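Side-chain contacts in putative uncharacterized protein PH1780 (Pyrococcus horikoshii, PDB 2YZQ), which is of unknown function but carries four CBS repeats and binds S-adenosylmethionine, consistent with a role in sensing that ligand: residues G105-V109 with G110-R114; T143-K146 with A147-A151. All blocks are in the same frame, centred on the assembly; numbering follows the deposited sequence.

Contact 1 (G105-V109 with G110-R114)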
loop_
_atom_site.group_PDB
_atom_site.type_symbol
_atom_site.label_atom_id
_atom_site.label_comp_id
_atom_site.label_asym_id
_atom_site.label_seq_id
_atom_site.Cartn_x
_atom_site.Cartn_y
_atom_site.Cartn_z
ATOM N N GLY A 105 -14.297 -7.113 -11.817
ATOM C CA GLY A 105 -13.425 -5.992 -11.532
ATOM C C GLY A 105 -12.495 -6.300 -10.378
ATOM O O GLY A 105 -12.644 -7.322 -9.712
ATOM N N ILE A 106 -11.521 -5.421 -10.170
ATOM C CA ILE A 106 -10.566 -5.551 -9.079
ATOM C C ILE A 106 -10.402 -4.158 -8.486
ATOM O O ILE A 106 -10.300 -3.169 -9.215
ATOM C CB ILE A 106 -9.190 -6.057 -9.570
ATOM C CG1 ILE A 106 -9.307 -7.496 -10.073
ATOM C CG2 ILE A 106 -8.166 -5.974 -8.432
ATOM C CD1 ILE A 106 -9.788 -8.487 -9.024
ATOM N N LEU A 107 -10.400 -4.077 -7.163
ATOM C CA LEU A 107 -10.254 -2.797 -6.485
ATOM C C LEU A 107 -9.098 -2.888 -5.504
ATOM O O LEU A 107 -9.110 -3.723 -4.605
ATOM C CB LEU A 107 -11.534 -2.452 -5.729
ATOM C CG LEU A 107 -11.494 -1.189 -4.865
ATOM C CD1 LEU A 107 -11.400 0.044 -5.758
ATOM C CD2 LEU A 107 -12.739 -1.127 -3.999
ATOM N N THR A 108 -8.102 -2.029 -5.682
ATOM C CA THR A 108 -6.941 -2.036 -4.799
ATOM C C THR A 108 -6.895 -0.800 -3.919
ATOM O O THR A 108 -7.638 0.154 -4.123
ATOM C CB THR A 108 -5.624 -2.065 -5.592
ATOM O OG1 THR A 108 -5.429 -0.801 -6.241
ATOM C CG2 THR A 108 -5.657 -3.164 -6.637
ATOM N N VAL A 109 -6.010 -0.831 -2.929
ATOM C CA VAL A 109 -5.836 0.310 -2.047
ATOM C C VAL A 109 -5.356 1.465 -2.918
ATOM O O VAL A 109 -5.784 2.605 -2.744
ATOM C CB VAL A 109 -4.780 0.022 -0.960
ATOM C CG1 VAL A 109 -4.453 1.301 -0.207
ATOM C CG2 VAL A 109 -5.304 -1.030 0.001
ATOM N N GLY A 110 -4.475 1.149 -3.862
ATOM C CA GLY A 110 -3.950 2.159 -4.765
ATOM C C GLY A 110 -5.063 2.856 -5.527
ATOM O O GLY A 110 -5.048 4.078 -5.683
ATOM N N ASP A 111 -6.035 2.080 -5.999
ATOM C CA ASP A 111 -7.157 2.650 -6.738
ATOM C C ASP A 111 -7.931 3.634 -5.876
ATOM O O ASP A 111 -8.332 4.700 -6.340
ATOM C CB ASP A 111 -8.128 1.562 -7.207
ATOM C CG ASP A 111 -7.523 0.627 -8.230
ATOM O OD1 ASP A 111 -6.741 1.089 -9.086
ATOM O OD2 ASP A 111 -7.856 -0.578 -8.187
ATOM N N ILE A 112 -8.156 3.270 -4.618
ATOM C CA ILE A 112 -8.900 4.135 -3.720
ATOM C C ILE A 112 -8.147 5.444 -3.495
ATOM O O ILE A 112 -8.743 6.512 -3.496
ATOM C CB ILE A 112 -9.177 3.426 -2.377
ATOM C CG1 ILE A 112 -10.099 2.225 -2.627
ATOM C CG2 ILE A 112 -9.809 4.398 -1.388
ATOM C CD1 ILE A 112 -10.457 1.435 -1.392
ATOM N N ILE A 113 -6.834 5.360 -3.329
ATOM C CA ILE A 113 -6.026 6.557 -3.117
ATOM C C ILE A 113 -6.012 7.473 -4.344
ATOM O O ILE A 113 -6.338 8.660 -4.252
ATOM C CB ILE A 113 -4.559 6.191 -2.786
ATOM C CG1 ILE A 113 -4.501 5.380 -1.489
ATOM C CG2 ILE A 113 -3.709 7.459 -2.692
ATOM C CD1 ILE A 113 -5.156 6.045 -0.311
ATOM N N ARG A 114 -5.644 6.908 -5.486
ATOM C CA ARG A 114 -5.529 7.664 -6.731
ATOM C C ARG A 114 -6.823 8.125 -7.397
ATOM O O ARG A 114 -6.900 9.252 -7.893
ATOM C CB ARG A 114 -4.719 6.846 -7.742
ATOM C CG ARG A 114 -3.287 6.565 -7.310
ATOM C CD ARG A 114 -2.637 5.507 -8.188
ATOM N NE ARG A 114 -3.264 4.199 -8.006
ATOM C CZ ARG A 114 -2.827 3.073 -8.561
ATOM N NH1 ARG A 114 -1.755 3.088 -9.344
ATOM N NH2 ARG A 114 -3.457 1.930 -8.328
HETATM O O HOH W 1 -2.780 -0.611 -7.620
#
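D111 and T108 pair in a capping box where strand 103-108 runs into helix 109-117 of a CBS repeat. D111 CB sits 3.4 Å from T108 O, with L107 CD1 next to it at 3.9 Å. D111 CG, set anti to the carbonyl carbon (chi1 -66°), lies 3.2 Å from T108 OG1. Beyond it OD2 accepts from the backbone N of T108 at 2.9 Å, met on the anti side and 33° out of the carboxylate plane. The other oxygen, OD1, forms a salt bridge with R114 NH2 at 3.5 Å. The cap is reciprocal: T108 OG1 takes the N-H of D111 at 3.0 Å, a role suited to a short hydroxyl. R114 folds back at chi3, and its NE hydrogen-bonds G110 O (2.9 Å) from above the carbonyl plane, an oxygen already taken by R114 N; a water links NH2, weakly, to T108 OG1. L107 CD1 meets I112 CG1 at 4.0 Å, and M86 of helix 79-89 packs on both residues. Each capping side chain thus binds the other's backbone N-H, fixing the turn, while the aspartate's charge at the helix N-terminus would probably be stabilised by the helix dipole and R114.

Contact 2 (T143-K146 with A147-A151)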
loop_
_atom_site.group_PDB
_atom_site.type_symbol
_atom_site.label_atom_id
_atom_site.label_comp_id
_atom_site.label_asym_id
_atom_site.label_seq_id
_atom_site.Cartn_x
_atom_site.Cartn_y
_atom_site.Cartn_z
ATOM N N THR A 143 22.897 1.506 9.468
ATOM C CA THR A 143 22.576 0.086 9.549
ATOM C C THR A 143 22.924 -0.703 8.286
ATOM O O THR A 143 22.563 -0.311 7.180
ATOM C CB THR A 143 21.069 -0.122 9.837
ATOM O OG1 THR A 143 20.709 0.582 11.033
ATOM C CG2 THR A 143 20.748 -1.606 10.011
ATOM N N PRO A 144 23.652 -1.823 8.440
ATOM C CA PRO A 144 24.022 -2.653 7.292
ATOM C C PRO A 144 22.743 -3.094 6.582
ATOM O O PRO A 144 21.731 -3.386 7.227
ATOM C CB PRO A 144 24.760 -3.815 7.938
ATOM C CG PRO A 144 25.454 -3.154 9.086
ATOM C CD PRO A 144 24.362 -2.264 9.654
ATOM N N LEU A 145 22.795 -3.155 5.258
ATOM C CA LEU A 145 21.631 -3.516 4.456
ATOM C C LEU A 145 20.845 -4.751 4.884
ATOM O O LEU A 145 19.617 -4.726 4.902
ATOM C CB LEU A 145 22.039 -3.673 2.990
ATOM C CG LEU A 145 20.867 -3.839 2.026
ATOM C CD1 LEU A 145 19.979 -2.602 2.090
ATOM C CD2 LEU A 145 21.391 -4.057 0.610
ATOM N N LYS A 146 21.537 -5.837 5.212
ATOM C CA LYS A 146 20.848 -7.057 5.609
ATOM C C LYS A 146 19.977 -6.861 6.839
ATOM O O LYS A 146 18.864 -7.379 6.903
ATOM C CB LYS A 146 21.851 -8.179 5.862
ATOM C CG LYS A 146 22.500 -8.720 4.600
ATOM C CD LYS A 146 23.415 -9.893 4.923
ATOM C CE LYS A 146 22.681 -10.993 5.687
ATOM N NZ LYS A 146 21.540 -11.572 4.923
ATOM N N ALA A 147 20.485 -6.124 7.819
ATOM C CA ALA A 147 19.715 -5.870 9.031
ATOM C C ALA A 147 18.548 -4.940 8.721
ATOM O O ALA A 147 17.477 -5.056 9.317
ATOM C CB ALA A 147 20.610 -5.252 10.104
ATOM N N ALA A 148 18.764 -4.009 7.796
ATOM C CA ALA A 148 17.718 -3.073 7.406
ATOM C C ALA A 148 16.618 -3.841 6.683
ATOM O O ALA A 148 15.435 -3.552 6.850
ATOM C CB ALA A 148 18.292 -1.989 6.500
ATOM N N LEU A 149 17.013 -4.825 5.882
ATOM C CA LEU A 149 16.041 -5.633 5.153
ATOM C C LEU A 149 15.226 -6.490 6.113
ATOM O O LEU A 149 14.032 -6.714 5.903
ATOM C CB LEU A 149 16.745 -6.518 4.123
ATOM C CG LEU A 149 17.305 -5.768 2.914
ATOM C CD1 LEU A 149 18.003 -6.746 1.980
ATOM C CD2 LEU A 149 16.169 -5.051 2.197
ATOM N N LYS A 150 15.869 -6.975 7.171
ATOM C CA LYS A 150 15.158 -7.780 8.147
ATOM C C LYS A 150 14.064 -6.907 8.762
ATOM O O LYS A 150 12.945 -7.363 8.981
ATOM C CB LYS A 150 16.112 -8.265 9.242
ATOM C CG LYS A 150 15.457 -9.193 10.262
ATOM C CD LYS A 150 15.111 -10.543 9.652
ATOM C CE LYS A 150 14.442 -11.448 10.671
ATOM N NZ LYS A 150 14.275 -12.831 10.152
ATOM N N ALA A 151 14.393 -5.648 9.040
ATOM C CA ALA A 151 13.421 -4.723 9.625
ATOM C C ALA A 151 12.286 -4.441 8.647
ATOM O O ALA A 151 11.120 -4.346 9.039
ATOM C CB ALA A 151 14.104 -3.419 10.017
#
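The first turn of helix 145-153, the helix of a beta-alpha-beta unit between strands 139-140 and 159-163 in a CBS repeat, sets T143, the residue before the N-cap P144, against A147. The methyl CG2 of T143 lies over the opening turn, 3.6 Å from CB of A147 and 3.8 Å from the backbone N of A148. A chi1 of -56° sets OG1 beside the backbone N and CG2 anti to it, and OG1 hydrogen-bonds the carbonyl of W140. Threonine therefore serves both demands, a methyl for the helix and a hydroxyl for the preceding chain, while the small A147 lets the methyl come close. Proline is tolerated at the N-cap because N-H groups at a helix start have no carbonyl one turn back to bond to, though its side chain offers no acceptor. P144 O accepts from A148 N at 3.1 Å and, weakly, from the N-H of the residue before it. The next two turn-to-turn bonds run from L149 N to L145 O and from K150 N to K146 O. The backbone N of K146 is bonded to the side chain of N220, which takes up one of the N-H groups at the helix start. The side chain of K146, like that of K150, belongs to the exposed side, as befits a charged amine. L145 instead packs on L178, I226 and N220. One turn along, L149 crosses it at a slant, with L145 CG 4.1 Å from L149 CD1 and L149 CG 3.2 Å from L145 O.

Both contacts are local and open a helix, but in different CBS repeats on opposite sides of the chain's centre, with centres about 30 Å apart. Contact 1 is partly buried and couples a sheet strand directly to the helix that follows; contact 2 lies at the surface, around the start of a helix entered from a loop. Both share helical backbone bonds. Contact 1 adds reciprocal side-chain capping, with a salt bridge alongside apolar packing, whereas contact 2 has a proline N-cap without a side-chain acceptor, methyl packing and exposed lysines. S-adenosylmethionine lies about 9 Å from the R114 side chain and 11 Å from that of L145.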